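Local structure of inactive Zymogen C11 Protease (Parabacteroides distasonis, 6MZO) at residues Leu45-Leu50 / Met202-Glu206; Ala171-Arg175 / Met230-Asp236; Ser87-Leu93 / Phe140-Leu146; Ser108-Trp114 / Phe155-Asp161. The protein is the inactive zymogen of a clostripain-like family C11 protease, which once activated probably cleaves peptide bonds as a cysteine protease. One frame throughout, in Å; residues are numbered along the deposited sequence.

Contact 1. Residues Leu45-Leu50 / Met202-Glu206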
# COMPACT_ATOMS: atom_id res chain seq x y z
N LEU A 45 -7.82 -22.59 1.05
CA LEU A 45 -7.68 -21.58 0.05
C LEU A 45 -8.83 -21.50 -0.94
O LEU A 45 -8.68 -20.85 -1.98
CB LEU A 45 -6.40 -21.81 -0.78
CG LEU A 45 -5.12 -21.67 0.08
CD1 LEU A 45 -3.90 -21.98 -0.87
CD2 LEU A 45 -5.08 -20.29 0.71
N ASN A 46 -9.98 -22.16 -0.63
CA ASN A 46 -11.13 -22.11 -1.50
C ASN A 46 -10.76 -22.40 -2.95
O ASN A 46 -11.22 -21.72 -3.83
CB ASN A 46 -11.76 -20.70 -1.33
CG ASN A 46 -13.16 -20.63 -1.91
OD1 ASN A 46 -13.91 -21.60 -1.85
ND2 ASN A 46 -13.52 -19.48 -2.46
N ASN A 47 -9.94 -23.44 -3.16
CA ASN A 47 -9.55 -23.88 -4.50
C ASN A 47 -8.72 -22.88 -5.28
O ASN A 47 -8.55 -23.07 -6.51
CB ASN A 47 -10.82 -24.29 -5.34
CG ASN A 47 -11.64 -25.35 -4.63
OD1 ASN A 47 -12.89 -25.28 -4.53
ND2 ASN A 47 -10.95 -26.33 -4.08
N GLY A 48 -8.19 -21.88 -4.60
CA GLY A 48 -7.34 -20.88 -5.26
C GLY A 48 -5.85 -21.29 -5.31
O GLY A 48 -5.46 -22.31 -4.71
N ASN A 49 -5.01 -20.47 -5.98
CA ASN A 49 -3.57 -20.75 -6.05
C ASN A 49 -2.80 -19.69 -5.32
O ASN A 49 -3.09 -18.52 -5.52
CB ASN A 49 -3.10 -20.78 -7.50
CG ASN A 49 -3.85 -21.78 -8.31
OD1 ASN A 49 -3.81 -22.99 -8.00
ND2 ASN A 49 -4.58 -21.29 -9.36
N LEU A 50 -1.81 -20.08 -4.50
CA LEU A 50 -1.03 -19.08 -3.75
C LEU A 50 0.44 -19.22 -4.23
O LEU A 50 1.04 -20.29 -4.03
CB LEU A 50 -1.10 -19.32 -2.27
CG LEU A 50 -0.31 -18.27 -1.44
CD1 LEU A 50 -0.75 -16.77 -1.60
CD2 LEU A 50 -0.38 -18.74 -0.02
N MET A 202 -8.41 -13.59 1.40
CA MET A 202 -7.91 -13.27 0.04
C MET A 202 -8.50 -14.18 -1.07
O MET A 202 -8.39 -13.83 -2.23
CB MET A 202 -6.35 -13.38 -0.03
CG MET A 202 -5.72 -12.49 0.94
SD MET A 202 -3.85 -12.83 0.63
CE MET A 202 -3.10 -12.38 2.15
N PHE A 203 -9.04 -15.33 -0.68
CA PHE A 203 -9.39 -16.37 -1.66
C PHE A 203 -10.91 -16.63 -1.72
O PHE A 203 -11.31 -17.56 -2.40
CB PHE A 203 -8.63 -17.66 -1.32
CG PHE A 203 -7.21 -17.63 -1.78
CD1 PHE A 203 -6.92 -17.85 -3.11
CD2 PHE A 203 -6.14 -17.28 -0.90
CE1 PHE A 203 -5.63 -17.82 -3.55
CE2 PHE A 203 -4.85 -17.23 -1.33
CZ PHE A 203 -4.55 -17.47 -2.69
N LYS A 204 -11.73 -15.88 -0.98
CA LYS A 204 -13.23 -15.95 -1.20
C LYS A 204 -13.54 -15.62 -2.68
O LYS A 204 -12.77 -14.91 -3.37
CB LYS A 204 -13.94 -15.01 -0.27
CG LYS A 204 -13.76 -15.52 1.22
CD LYS A 204 -14.45 -14.58 2.20
CE LYS A 204 -14.09 -14.99 3.64
NZ LYS A 204 -14.72 -14.02 4.62
N LYS A 205 -14.66 -16.13 -3.16
CA LYS A 205 -14.98 -15.94 -4.60
C LYS A 205 -14.79 -14.49 -4.99
O LYS A 205 -14.14 -14.24 -6.02
CB LYS A 205 -16.39 -16.44 -4.84
CG LYS A 205 -16.76 -16.53 -6.32
CD LYS A 205 -18.04 -17.34 -6.37
CE LYS A 205 -18.82 -16.92 -7.57
NZ LYS A 205 -18.21 -17.37 -8.80
N GLU A 206 -15.36 -13.55 -4.20
CA GLU A 206 -14.96 -12.15 -4.19
C GLU A 206 -13.97 -11.98 -3.04
O GLU A 206 -14.28 -12.42 -1.91
CB GLU A 206 -16.09 -11.23 -3.99
CG GLU A 206 -17.09 -11.32 -5.21
CD GLU A 206 -18.31 -10.44 -5.09
OE1 GLU A 206 -18.27 -9.44 -4.36
OE2 GLU A 206 -19.32 -10.76 -5.77
O HOH W 1 -9.94 -19.00 -4.46

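Contact 2. Residues Ala171-Arg175 / Met230-Asp236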
# COMPACT_ATOMS: atom_id res chain seq x y z
N ALA A 171 -3.67 5.83 -4.39
CA ALA A 171 -4.97 5.24 -4.76
C ALA A 171 -5.37 5.72 -6.19
O ALA A 171 -5.97 4.93 -7.02
CB ALA A 171 -6.03 5.64 -3.74
N TYR A 172 -5.04 6.97 -6.51
CA TYR A 172 -5.42 7.47 -7.82
C TYR A 172 -4.57 6.81 -8.91
O TYR A 172 -5.10 6.38 -9.98
CB TYR A 172 -5.23 8.99 -7.89
CG TYR A 172 -5.79 9.63 -9.12
CD1 TYR A 172 -7.16 9.68 -9.33
CD2 TYR A 172 -4.97 10.29 -10.01
CE1 TYR A 172 -7.69 10.35 -10.44
CE2 TYR A 172 -5.49 10.96 -11.20
CZ TYR A 172 -6.86 10.99 -11.33
OH TYR A 172 -7.32 11.63 -12.43
N ALA A 173 -3.28 6.69 -8.65
CA ALA A 173 -2.35 6.14 -9.70
C ALA A 173 -2.71 4.70 -10.05
O ALA A 173 -2.50 4.30 -11.24
CB ALA A 173 -0.90 6.18 -9.23
N PHE A 174 -3.17 3.95 -9.06
CA PHE A 174 -3.46 2.51 -9.31
C PHE A 174 -4.91 2.23 -9.59
O PHE A 174 -5.29 1.04 -9.63
CB PHE A 174 -2.97 1.64 -8.13
CG PHE A 174 -1.45 1.61 -8.04
CD1 PHE A 174 -0.75 2.61 -7.33
CD2 PHE A 174 -0.73 0.65 -8.71
CE1 PHE A 174 0.63 2.64 -7.29
CE2 PHE A 174 0.66 0.66 -8.70
CZ PHE A 174 1.35 1.68 -7.99
N ARG A 175 -5.73 3.26 -9.79
CA ARG A 175 -7.20 3.05 -9.89
C ARG A 175 -7.58 2.18 -11.08
O ARG A 175 -8.63 1.55 -11.04
CB ARG A 175 -7.93 4.40 -9.98
CG ARG A 175 -7.68 5.16 -11.28
CD ARG A 175 -8.22 6.60 -11.08
NE ARG A 175 -8.24 7.35 -12.31
CZ ARG A 175 -7.16 7.83 -12.92
NH1 ARG A 175 -5.98 7.61 -12.38
NH2 ARG A 175 -7.22 8.48 -14.08
N MET A 230 -9.51 1.37 -0.25
CA MET A 230 -10.05 2.34 -1.22
C MET A 230 -10.70 1.59 -2.37
O MET A 230 -10.17 0.57 -2.87
CB MET A 230 -8.93 3.28 -1.74
CG MET A 230 -8.66 4.50 -0.88
SD MET A 230 -8.23 4.12 0.81
CE MET A 230 -6.67 3.25 0.51
N LYS A 231 -11.87 2.10 -2.80
CA LYS A 231 -12.62 1.52 -3.90
C LYS A 231 -12.27 2.31 -5.18
O LYS A 231 -12.67 3.48 -5.38
CB LYS A 231 -14.16 1.59 -3.60
CG LYS A 231 -15.04 0.85 -4.64
CD LYS A 231 -16.46 0.82 -4.06
CE LYS A 231 -17.44 0.21 -5.05
NZ LYS A 231 -17.80 1.27 -6.00
N SER A 232 -11.50 1.66 -6.07
CA SER A 232 -10.89 2.40 -7.17
C SER A 232 -11.86 3.08 -8.12
O SER A 232 -11.54 4.19 -8.63
CB SER A 232 -9.94 1.47 -7.98
OG SER A 232 -8.91 1.00 -7.13
N ASP A 233 -13.03 2.48 -8.36
CA ASP A 233 -13.90 3.20 -9.30
C ASP A 233 -14.60 4.44 -8.72
O ASP A 233 -15.43 5.06 -9.40
CB ASP A 233 -14.94 2.24 -9.90
CG ASP A 233 -15.87 1.63 -8.88
OD1 ASP A 233 -15.96 2.06 -7.74
OD2 ASP A 233 -16.61 0.67 -9.30
N GLU A 234 -14.19 4.85 -7.51
CA GLU A 234 -14.71 6.09 -6.89
C GLU A 234 -13.62 7.16 -6.96
O GLU A 234 -13.86 8.32 -6.67
CB GLU A 234 -15.10 5.87 -5.45
CG GLU A 234 -16.14 4.77 -5.29
CD GLU A 234 -17.55 5.18 -5.71
OE1 GLU A 234 -17.78 6.36 -6.06
OE2 GLU A 234 -18.44 4.30 -5.58
N LEU A 235 -12.44 6.74 -7.41
CA LEU A 235 -11.31 7.72 -7.37
C LEU A 235 -11.42 8.80 -8.41
O LEU A 235 -10.97 9.95 -8.14
CB LEU A 235 -9.99 6.96 -7.46
CG LEU A 235 -9.31 6.75 -6.14
CD1 LEU A 235 -8.73 8.16 -5.63
CD2 LEU A 235 -10.19 6.20 -5.07
N ASP A 236 -12.01 8.52 -9.56
CA ASP A 236 -12.18 9.66 -10.49
C ASP A 236 -13.06 10.77 -9.92
O ASP A 236 -12.72 11.98 -10.03
CB ASP A 236 -12.78 9.17 -11.82
CG ASP A 236 -11.80 8.40 -12.65
OD1 ASP A 236 -10.64 8.79 -12.75
OD2 ASP A 236 -12.20 7.37 -13.25
O HOH W 2 -7.97 3.25 -5.60
O HOH W 3 -9.95 11.22 -13.38

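Contact 3. Residues Ser87-Leu93 / Phe140-Leu146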
# COMPACT_ATOMS: atom_id res chain seq x y z
N SER A 87 15.25 -7.73 -7.67
CA SER A 87 13.87 -7.86 -7.26
C SER A 87 13.21 -6.50 -7.01
O SER A 87 12.00 -6.42 -6.99
CB SER A 87 13.76 -8.73 -6.02
OG SER A 87 14.36 -8.09 -4.90
N ALA A 88 13.99 -5.43 -6.87
CA ALA A 88 13.35 -4.12 -6.65
C ALA A 88 13.02 -3.40 -7.97
O ALA A 88 12.74 -2.21 -8.00
CB ALA A 88 14.22 -3.24 -5.77
N SER A 89 13.06 -4.14 -9.05
CA SER A 89 12.84 -3.62 -10.38
C SER A 89 11.41 -3.91 -10.77
O SER A 89 10.93 -5.04 -10.56
CB SER A 89 13.80 -4.29 -11.35
OG SER A 89 13.22 -4.45 -12.64
N THR A 90 10.73 -2.95 -11.38
CA THR A 90 9.37 -3.27 -11.84
C THR A 90 9.39 -4.30 -13.01
O THR A 90 8.41 -5.07 -13.13
CB THR A 90 8.64 -2.01 -12.30
OG1 THR A 90 9.41 -1.38 -13.31
CG2 THR A 90 8.48 -1.02 -11.13
N GLU A 91 10.46 -4.35 -13.81
CA GLU A 91 10.54 -5.35 -14.88
C GLU A 91 10.52 -6.76 -14.32
O GLU A 91 9.89 -7.67 -14.87
CB GLU A 91 11.81 -5.14 -15.74
CG GLU A 91 11.68 -3.99 -16.68
CD GLU A 91 12.92 -3.85 -17.54
OE1 GLU A 91 13.44 -4.89 -18.02
OE2 GLU A 91 13.39 -2.70 -17.70
N THR A 92 11.17 -6.93 -13.17
CA THR A 92 11.19 -8.23 -12.51
C THR A 92 9.80 -8.56 -12.01
O THR A 92 9.31 -9.67 -12.19
CB THR A 92 12.21 -8.26 -11.35
OG1 THR A 92 13.52 -8.08 -11.88
CG2 THR A 92 12.07 -9.58 -10.56
N LEU A 93 9.16 -7.58 -11.37
CA LEU A 93 7.82 -7.79 -10.89
C LEU A 93 6.89 -8.22 -12.01
O LEU A 93 6.17 -9.20 -11.84
CB LEU A 93 7.33 -6.51 -10.18
CG LEU A 93 5.86 -6.47 -9.78
CD1 LEU A 93 5.45 -7.62 -8.85
CD2 LEU A 93 5.58 -5.13 -9.09
N PHE A 140 11.78 0.63 -5.36
CA PHE A 140 10.90 -0.34 -6.03
C PHE A 140 9.49 0.20 -6.15
O PHE A 140 8.76 -0.12 -7.10
CB PHE A 140 10.92 -1.68 -5.26
CG PHE A 140 9.81 -2.63 -5.62
CD1 PHE A 140 9.63 -3.07 -6.92
CD2 PHE A 140 8.97 -3.12 -4.63
CE1 PHE A 140 8.63 -3.96 -7.25
CE2 PHE A 140 7.93 -3.99 -4.94
CZ PHE A 140 7.77 -4.43 -6.27
N MET A 141 9.11 1.04 -5.19
CA MET A 141 7.71 1.43 -5.05
C MET A 141 7.47 2.89 -5.41
O MET A 141 6.41 3.43 -5.08
CB MET A 141 7.21 1.12 -3.63
CG MET A 141 6.78 -0.34 -3.54
SD MET A 141 5.48 -0.46 -2.37
CE MET A 141 5.41 -2.24 -2.20
N GLU A 142 8.43 3.47 -6.12
CA GLU A 142 8.26 4.72 -6.85
C GLU A 142 6.97 4.69 -7.66
O GLU A 142 6.78 3.85 -8.55
CB GLU A 142 9.44 4.99 -7.79
N ILE A 143 6.09 5.62 -7.35
CA ILE A 143 4.72 5.51 -7.78
C ILE A 143 4.56 5.51 -9.33
O ILE A 143 3.93 4.60 -9.89
CB ILE A 143 3.92 6.62 -7.05
CG1 ILE A 143 2.54 6.80 -7.64
CG2 ILE A 143 4.76 7.92 -6.98
CD1 ILE A 143 1.64 7.79 -6.80
N ASN A 144 5.23 6.42 -10.07
CA ASN A 144 4.96 6.42 -11.52
C ASN A 144 5.42 5.13 -12.25
O ASN A 144 4.69 4.65 -13.12
CB ASN A 144 5.57 7.61 -12.21
CG ASN A 144 4.85 8.92 -11.90
OD1 ASN A 144 3.98 8.98 -11.07
ND2 ASN A 144 5.27 10.00 -12.55
N ASP A 145 6.60 4.60 -11.91
CA ASP A 145 7.10 3.42 -12.62
C ASP A 145 6.27 2.22 -12.24
O ASP A 145 5.90 1.41 -13.12
CB ASP A 145 8.56 3.14 -12.30
CG ASP A 145 9.48 4.15 -12.94
OD1 ASP A 145 9.04 4.79 -13.92
OD2 ASP A 145 10.62 4.29 -12.44
N LEU A 146 5.95 2.11 -10.96
CA LEU A 146 5.16 0.96 -10.52
C LEU A 146 3.74 0.94 -11.14
O LEU A 146 3.25 -0.12 -11.56
CB LEU A 146 5.08 0.88 -8.99
CG LEU A 146 4.41 -0.36 -8.36
CD1 LEU A 146 5.09 -1.65 -8.80
CD2 LEU A 146 4.41 -0.25 -6.87

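Contact 4. Residues Ser108-Trp114 / Phe155-Asp161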
# COMPACT_ATOMS: atom_id res chain seq x y z
N SER A 108 -9.76 -14.77 -11.41
CA SER A 108 -9.33 -13.41 -10.98
C SER A 108 -7.93 -13.49 -10.35
O SER A 108 -7.40 -14.58 -10.07
CB SER A 108 -10.35 -12.78 -10.00
OG SER A 108 -10.26 -13.49 -8.74
N TYR A 109 -7.33 -12.32 -10.07
CA TYR A 109 -5.97 -12.29 -9.49
C TYR A 109 -5.91 -11.30 -8.32
O TYR A 109 -6.67 -10.31 -8.29
CB TYR A 109 -4.92 -11.84 -10.51
CG TYR A 109 -5.00 -12.81 -11.67
CD1 TYR A 109 -4.40 -14.00 -11.55
CD2 TYR A 109 -5.75 -12.52 -12.76
CE1 TYR A 109 -4.48 -15.01 -12.56
CE2 TYR A 109 -5.88 -13.52 -13.79
CZ TYR A 109 -5.22 -14.71 -13.66
OH TYR A 109 -5.34 -15.66 -14.68
N GLY A 110 -5.00 -11.57 -7.39
CA GLY A 110 -4.70 -10.52 -6.39
C GLY A 110 -3.20 -10.40 -6.22
O GLY A 110 -2.44 -11.35 -6.48
N LEU A 111 -2.76 -9.22 -5.70
CA LEU A 111 -1.35 -8.95 -5.60
C LEU A 111 -1.07 -8.40 -4.18
O LEU A 111 -1.80 -7.48 -3.80
CB LEU A 111 -0.92 -7.93 -6.70
CG LEU A 111 0.59 -7.65 -6.63
CD1 LEU A 111 1.54 -8.83 -6.95
CD2 LEU A 111 0.80 -6.48 -7.67
N VAL A 112 -0.10 -9.00 -3.49
CA VAL A 112 0.41 -8.46 -2.18
C VAL A 112 1.84 -8.05 -2.46
O VAL A 112 2.64 -8.86 -2.96
CB VAL A 112 0.41 -9.49 -1.11
CG1 VAL A 112 0.99 -8.91 0.18
CG2 VAL A 112 -1.04 -10.03 -0.90
N LEU A 113 2.16 -6.78 -2.21
CA LEU A 113 3.55 -6.28 -2.46
C LEU A 113 4.08 -5.90 -1.13
O LEU A 113 3.47 -5.07 -0.42
CB LEU A 113 3.54 -5.07 -3.36
CG LEU A 113 3.03 -5.27 -4.75
CD1 LEU A 113 3.13 -3.88 -5.52
CD2 LEU A 113 3.84 -6.35 -5.38
N TRP A 114 5.12 -6.57 -0.71
CA TRP A 114 5.70 -6.33 0.58
C TRP A 114 7.01 -5.58 0.39
O TRP A 114 7.91 -6.06 -0.34
CB TRP A 114 5.99 -7.66 1.29
CG TRP A 114 6.44 -7.57 2.72
CD1 TRP A 114 5.66 -7.70 3.84
CD2 TRP A 114 7.78 -7.36 3.19
NE1 TRP A 114 6.43 -7.56 4.96
CE2 TRP A 114 7.72 -7.35 4.59
CE3 TRP A 114 8.99 -7.15 2.56
CZ2 TRP A 114 8.85 -7.15 5.37
CZ3 TRP A 114 10.12 -6.96 3.35
CH2 TRP A 114 10.03 -6.96 4.72
N PHE A 155 -6.20 -6.45 -11.24
CA PHE A 155 -6.28 -7.23 -10.03
C PHE A 155 -7.55 -6.94 -9.29
O PHE A 155 -8.03 -5.83 -9.31
CB PHE A 155 -5.11 -6.85 -9.09
CG PHE A 155 -3.79 -7.18 -9.68
CD1 PHE A 155 -3.36 -8.48 -9.69
CD2 PHE A 155 -2.99 -6.18 -10.23
CE1 PHE A 155 -2.12 -8.86 -10.27
CE2 PHE A 155 -1.78 -6.53 -10.79
CZ PHE A 155 -1.34 -7.87 -10.81
N ASP A 156 -8.08 -7.93 -8.60
CA ASP A 156 -9.24 -7.61 -7.72
C ASP A 156 -8.79 -6.73 -6.57
O ASP A 156 -9.59 -5.89 -6.08
CB ASP A 156 -9.87 -8.90 -7.17
CG ASP A 156 -10.69 -9.64 -8.21
OD1 ASP A 156 -10.68 -9.29 -9.40
OD2 ASP A 156 -11.40 -10.60 -7.86
N PHE A 157 -7.59 -6.97 -6.05
CA PHE A 157 -7.03 -6.07 -5.05
C PHE A 157 -5.52 -5.99 -5.15
O PHE A 157 -4.87 -6.93 -5.67
CB PHE A 157 -7.40 -6.54 -3.61
CG PHE A 157 -6.77 -7.88 -3.21
CD1 PHE A 157 -5.52 -7.98 -2.64
CD2 PHE A 157 -7.46 -9.11 -3.42
CE1 PHE A 157 -4.94 -9.19 -2.30
CE2 PHE A 157 -6.83 -10.35 -3.07
CZ PHE A 157 -5.60 -10.40 -2.51
N ILE A 158 -4.97 -4.84 -4.70
CA ILE A 158 -3.53 -4.83 -4.41
C ILE A 158 -3.44 -4.49 -2.94
O ILE A 158 -4.06 -3.49 -2.49
CB ILE A 158 -2.72 -3.78 -5.23
CG1 ILE A 158 -2.79 -4.10 -6.74
CG2 ILE A 158 -1.28 -3.74 -4.71
CD1 ILE A 158 -2.28 -2.90 -7.67
N LEU A 159 -2.72 -5.33 -2.20
CA LEU A 159 -2.46 -5.11 -0.76
C LEU A 159 -1.03 -4.61 -0.65
O LEU A 159 -0.09 -5.33 -0.99
CB LEU A 159 -2.67 -6.42 -0.01
CG LEU A 159 -2.59 -6.40 1.53
CD1 LEU A 159 -2.97 -7.81 2.07
CD2 LEU A 159 -1.24 -6.09 2.07
N PHE A 160 -0.90 -3.34 -0.22
CA PHE A 160 0.47 -2.80 -0.03
C PHE A 160 0.91 -3.03 1.40
O PHE A 160 0.45 -2.33 2.32
CB PHE A 160 0.47 -1.29 -0.34
CG PHE A 160 0.34 -0.96 -1.80
CD1 PHE A 160 1.39 -1.21 -2.68
CD2 PHE A 160 -0.83 -0.35 -2.28
CE1 PHE A 160 1.29 -0.89 -4.01
CE2 PHE A 160 -0.92 -0.00 -3.66
CZ PHE A 160 0.15 -0.28 -4.48
N ASP A 161 1.77 -4.00 1.62
CA ASP A 161 2.31 -4.21 2.95
C ASP A 161 3.59 -3.40 3.00
O ASP A 161 4.69 -3.90 2.77
CB ASP A 161 2.50 -5.75 3.22
CG ASP A 161 2.82 -6.03 4.69
OD1 ASP A 161 3.30 -5.12 5.42
OD2 ASP A 161 2.73 -7.17 5.10
O HOH W 4 -8.48 -10.01 -11.26

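Contact 1. Residues Leu45-Leu50 / Met202-Glu206
Apolar contacts gather round the ring of Phe203, which points into the 45-50 loop. Leu45 lies beside it and heads the same way, with CB over one ring face and Leu45 CD2 3.6 Å from Phe203 CD2. Leu50 crosses the ring at about a right angle, and its CB is 3.9 Å from Phe203 CZ. Gly48 closes in obliquely, CA to Phe203 CD1 at 3.7 Å. A CB on Gly48 would run into the ring.

A backbone oxygen meets the ring edge: Asn49 O lies near the ring plane, 3.3 Å from Phe203 CE1.

The loop is a type I' beta turn from Leu45 to Gly48, closed by Gly48 N donating to Leu45 O. It leads out of helix 26-43 and into strand 49-54 of the large mixed sheet. Phe203 lies at the C-terminal part of helix 195-203, which lies against this sheet; its ring also touches Val15 of strand 14-19.

One direct hydrogen bond joins the segments. Asn46 ND2 donates to Phe203 O at 2.9 Å, nearly straight at 166°. The acceptor lies in the amide plane of Asn46, while the donor is tilted slightly from the carbonyl plane. The Asn46 torsion serves this bond: with CG anti to the backbone N (chi1 -166°), the amide is carried across to the backbone of Phe203.

A water takes a bridging place. It can donate to Phe203 O at 2.9 Å and to Asn46 O at 3.1 Å. Phe203 O is therefore approached by both the amide and the water. Just beyond, Arg13 donates to the carbonyl oxygens of Met202, Lys204 and Lys205.

Contact 2. Residues Ala171-Arg175 / Met230-Asp236
Ala171 and Tyr172, near the end of helix 168-173, pack on Met230 and Leu235, where strand 226-231 turns into helix 235-246. In this alpha/beta fold the contact joins a helix flanking the central mixed sheet to the strand-to-helix corner beside it. The packed part is apolar. Ala171 CB meets Met230 CG at 4.0 Å and Leu235 CD1 at 4.1 Å. The same CD1 lies near the backbone N of Tyr172. Just past the helix, Arg175 O comes to 3.3 Å from Ser232 CB. One water is held in this part and donates to both Ala171 O and Ser232 OG; Ser232 OG also bonds to Ala178 O.

The other side is polar and reaches the surface at Asp236. Arg175 NE donates to Asp236 OD1 at 2.8 Å in a salt bridge. The bond is bent to 143°, and the donor comes from above the carboxylate plane. The guanidinium and carboxylate planes stand 84° apart. Arg175 also folds back on its own segment. With CG between the backbone N and the carbonyl carbon (chi1 68°), the guanidinium lies over one face of the Tyr172 ring, and NH1 donates to Tyr172 O at 2.8 Å. NH1 has a further salt bridge to Glu351. A leucine in place of Arg175 would probably leave Asp236 without its opposite charge and the Tyr172 ring with that face less well covered. Tyr172 OH bonds to Asp355. A second water donates to Tyr172 OH at 2.8 Å and to Asp236 OD1 at 2.6 Å.

Contact 3. Residues Ser87-Leu93 / Phe140-Leu146
Ser87 starts the contact by placing its carbonyl oxygen over one face of the Phe140 ring, 4.1 Å from CD1. That oxygen is also bonded to Tyr18 OH, and Ser87 OG to Asp55. Ala88 comes closer. Its CB is 3.7 Å from Phe140 CB, and its carbonyl oxygen accepts a CA-H...O contact from Phe140 CA at 3.3 Å. The same oxygen lies at the edge of the ring, near its plane.

Ser89 is the N-cap of helix 90-103. Its OG accepts from Thr92 N at 3.3 Å and so ties the first turn of the helix. Thr90 then meets the second segment with its methyl. Thr90 CG2 is 3.9 Å from Leu146 CA and also near the backbone of Asp145.

Leu93 completes the row. Its CD2 is shared between Phe140 CZ at 3.6 Å and Leu146 CD1 at 3.5 Å. It meets Phe140 at the ring edge, and crosses both side chains at about a right angle. Phe140 has CG anti to its backbone N (chi1 165°), which sends the ring in between the Ser87-Ala88 backbone and Leu93. Replacing Phe140 by a serine would probably open a gap where the ring lay between the Ser87-Ala88 backbone and Leu93, and leave Leu93 CD2 with Leu146 as its remaining neighbour across the contact.

Leu93 and Leu146 also touch Leu113 of strand 109-115. Helices 90-103 and 143-150, which meet here near their N-terminal ends, thus lie on the same side of the central sheet, as in the alpha/beta sandwich of clan CD peptidases.

Contact 4. Residues Ser108-Trp114 / Phe155-Asp161
Phe157 holds CG between its backbone N and carbonyl carbon (chi1 66°), which lays its ring over Gly110. Gly110 CA makes a CH-pi contact 4.1 Å from the ring centroid. Phe155, with CG anti to its carbonyl carbon (chi1 -64°), puts its ring face against Leu111, whose CB lies 3.9 Å from the Phe155 centroid. The Phe155 and Phe157 rings pack on opposite faces of the sheet.

Strands 109-114 and 157-161 run parallel, with axes 4.7 Å apart and 12° between directions. They are neighbours in the central sheet of the caspase-like clan CD fold. In that clan the catalytic histidine and cysteine follow two such adjacent strands, so the ends at Trp114 and Asp161 probably lead to the active site.

Backbone bonds form a parallel ladder. Phe157 O accepts from Leu111 N, Leu111 O from Leu159 N, Leu159 O from Leu113 N, and Leu113 O from Asp161 N. At the corner, Asp156 N donates to Tyr109 O at 2.8 Å.

Val112 and Leu159 lie side by side on one face, Val112 CG1 to Leu159 CD2 at 4.1 Å. Leu113 and Phe160 do so on the other, Leu113 CD1 to Phe160 CE1 at 3.8 Å. Asp161 OD2 comes to 3.2 Å from Trp114 CD1; it accepts from Phe193 N and bonds to Tyr195 OH. Asp156 has a salt bridge to Arg13, and a water accepting from Tyr109 N lies near Asp156 OD1.

Contact 4 is the core: it joins two inner strands of the large sheet by backbone bonds and apolar side chains. Contact 2 is also mostly buried and reaches the same sheet, but it adds a salt bridge at its solvent side. Contacts 1 and 3 are only partly buried. Contact 1 reaches the same sheet through strand 49-54 and relies on one ring, a side-chain amide hydrogen bond and a water. Contact 3 is nearly all apolar and joins two helix starts. Each helix of contact 3 is followed in the chain by a strand of contact 4. Phe174 of contact 2 packs on Leu146, Ile158 and Phe160. Met202 of contact 1 reaches Val112 and Phe157.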